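Local coordinates for protein EcmrR transcriptional regulator (Escherichia coli, PDB 6WL5) that probably senses cationic and other drug-like molecules through its C-terminal GyrI-like domain and activates transcription as a MerR-family regulator, at residues Y4-K9 against T96-I101. Numbering follows the deposited sequence. Where two conformers were deposited one is given.
Sequences YQAALK and TAVTVI
K9 lies across T99 on one face of an antiparallel strand pair, and four backbone hydrogen bonds hold the two strands together. A7 and T99 form one hydrogen-bonded pair, with A7 N to T99 O at 2.9 Å and T99 N to A7 O at 2.8 Å. K9 and A97 form the next, and its A97 N to K9 O bond is nearly straight at 172°. Between them L8 and V98 make the non-hydrogen-bonded pair.

The K9 side chain starts at CB with CG set between the backbone N and the carbonyl carbon (chi1 60°). That turn brings K9 CG to 3.8 Å from T99 CG2. CD stays over the same methyl. The chain then bends at chi3, and K9 CE reaches T99 OG1 at 3.6 Å. NZ passes beyond T99 and forms a salt bridge with E151 of strand 149-158, the neighbour of 88-103 on its other edge. The lysine thus spans the middle strand.

On the opposite face lie L8 and V98. Just before the strand, A6 CB meets V98 CG2 at 4.0 Å, and both side chains touch W119 of helix 109-123. L8 CD1 leans over the A97 carbonyl, 3.5 Å from A97 O, and also reaches V98 CB.

Before the strand begins, direct pairing gives way to water. One water accepts from both Q5 N and I101 N. Y4 CD1 rests 3.9 Å from V100 CG2, while I101 O comes to the edge of the ring near its plane. The Y4 hydroxyl is hydrogen-bonded to H102.

This joins the N-terminal strand to 88-103 in the curled antiparallel sheet of the GyrI-like domain. The chemistry is two-sided: A6 and V98 pack toward helix 109-123, while the lysine's methylenes pack on a threonine and its ammonium pairs with E151 one strand further on, which probably offsets the charge.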
loop_
_atom_site.group_PDB
_atom_site.type_symbol
_atom_site.label_atom_id
_atom_site.label_comp_id
_atom_site.label_asym_id
_atom_site.label_seq_id
_atom_site.Cartn_x
_atom_site.Cartn_y
_atom_site.Cartn_z
ATOM N N TYR A 4 13.495 6.640 -10.905
ATOM C CA TYR A 4 12.114 6.922 -10.534
ATOM C C TYR A 4 11.592 8.118 -11.321
ATOM O O TYR A 4 12.327 9.068 -11.613
ATOM C CB TYR A 4 12.035 7.227 -9.035
ATOM C CG TYR A 4 12.418 6.013 -8.197
ATOM C CD1 TYR A 4 11.577 4.907 -8.096
ATOM C CD2 TYR A 4 13.618 5.974 -7.499
ATOM C CE1 TYR A 4 11.912 3.803 -7.329
ATOM C CE2 TYR A 4 13.968 4.876 -6.735
ATOM C CZ TYR A 4 13.112 3.801 -6.649
ATOM O OH TYR A 4 13.497 2.714 -5.919
ATOM N N GLN A 5 10.286 8.096 -11.602
ATOM C CA GLN A 5 9.599 9.090 -12.441
ATOM C C GLN A 5 8.290 9.511 -11.775
ATOM O O GLN A 5 7.273 8.826 -11.906
ATOM C CB GLN A 5 9.381 8.447 -13.821
ATOM C CG GLN A 5 8.540 9.194 -14.840
ATOM C CD GLN A 5 8.405 8.422 -16.175
ATOM O OE1 GLN A 5 8.632 8.979 -17.253
ATOM N NE2 GLN A 5 8.042 7.139 -16.098
ATOM N N ALA A 6 8.285 10.665 -11.092
ATOM C CA ALA A 6 7.092 11.098 -10.387
ATOM C C ALA A 6 5.918 11.314 -11.337
ATOM O O ALA A 6 6.071 11.885 -12.412
ATOM C CB ALA A 6 7.372 12.439 -9.715
ATOM N N ALA A 7 4.724 10.901 -10.902
ATOM C CA ALA A 7 3.459 11.228 -11.552
ATOM C C ALA A 7 2.510 11.746 -10.487
ATOM O O ALA A 7 2.684 11.464 -9.314
ATOM C CB ALA A 7 2.832 10.003 -12.189
ATOM N N LEU A 8 1.573 12.598 -10.868
ATOM C CA LEU A 8 0.597 13.139 -9.947
ATOM C C LEU A 8 -0.760 12.608 -10.365
ATOM O O LEU A 8 -1.086 12.626 -11.555
ATOM C CB LEU A 8 0.649 14.655 -10.099
ATOM C CG LEU A 8 0.048 15.472 -9.000
ATOM C CD1 LEU A 8 0.689 15.213 -7.614
ATOM C CD2 LEU A 8 0.168 16.977 -9.319
ATOM N N LYS A 9 -1.513 12.072 -9.396
ATOM C CA LYS A 9 -2.787 11.448 -9.735
ATOM C C LYS A 9 -3.820 11.662 -8.643
ATOM O O LYS A 9 -3.490 11.950 -7.493
ATOM C CB LYS A 9 -2.604 9.957 -10.014
ATOM C CG LYS A 9 -2.050 9.143 -8.875
ATOM C CD LYS A 9 -1.959 7.646 -9.272
ATOM C CE LYS A 9 -0.984 7.395 -10.409
ATOM N NZ LYS A 9 -0.843 5.897 -10.631
ATOM N N THR A 96 -5.115 13.064 -3.406
ATOM C CA THR A 96 -4.245 13.451 -4.491
ATOM C C THR A 96 -2.866 12.943 -4.099
ATOM O O THR A 96 -2.409 13.195 -2.984
ATOM C CB THR A 96 -4.207 14.956 -4.680
ATOM O OG1 THR A 96 -5.519 15.466 -4.966
ATOM C CG2 THR A 96 -3.282 15.321 -5.835
ATOM N N ALA A 97 -2.212 12.206 -4.990
ATOM C CA ALA A 97 -0.944 11.588 -4.634
ATOM C C ALA A 97 0.116 11.880 -5.675
ATOM O O ALA A 97 -0.167 11.860 -6.886
ATOM C CB ALA A 97 -1.088 10.061 -4.516
ATOM N N VAL A 98 1.349 12.068 -5.200
ATOM C CA VAL A 98 2.514 11.917 -6.055
ATOM C C VAL A 98 3.032 10.495 -5.912
ATOM O O VAL A 98 3.110 9.951 -4.794
ATOM C CB VAL A 98 3.573 12.990 -5.766
ATOM C CG1 VAL A 98 4.143 12.930 -4.345
ATOM C CG2 VAL A 98 4.673 12.967 -6.823
ATOM N N THR A 99 3.293 9.860 -7.053
ATOM C CA THR A 99 3.604 8.439 -7.107
ATOM C C THR A 99 4.872 8.164 -7.904
ATOM O O THR A 99 5.220 8.907 -8.826
ATOM C CB THR A 99 2.422 7.661 -7.730
ATOM O OG1 THR A 99 2.310 7.933 -9.138
ATOM C CG2 THR A 99 1.104 7.999 -7.059
ATOM N N VAL A 100 5.535 7.046 -7.574
ATOM C CA VAL A 100 6.578 6.470 -8.417
ATOM C C VAL A 100 6.385 4.970 -8.443
ATOM O O VAL A 100 5.843 4.392 -7.507
ATOM C CB VAL A 100 8.017 6.776 -7.960
ATOM C CG1 VAL A 100 8.296 8.254 -8.044
ATOM C CG2 VAL A 100 8.291 6.232 -6.555
ATOM N N ILE A 101 6.838 4.370 -9.507
ATOM C CA ILE A 101 6.938 2.915 -9.593
ATOM C C ILE A 101 8.325 2.461 -9.163
ATOM O O ILE A 101 9.348 2.895 -9.725
ATOM C CB ILE A 101 6.626 2.430 -11.022
ATOM C CG1 ILE A 101 5.173 2.738 -11.385
ATOM C CG2 ILE A 101 6.960 0.936 -11.192
ATOM C CD1 ILE A 101 4.150 1.789 -10.770
HETATM O O HOH W 1 8.823 5.486 -11.391
#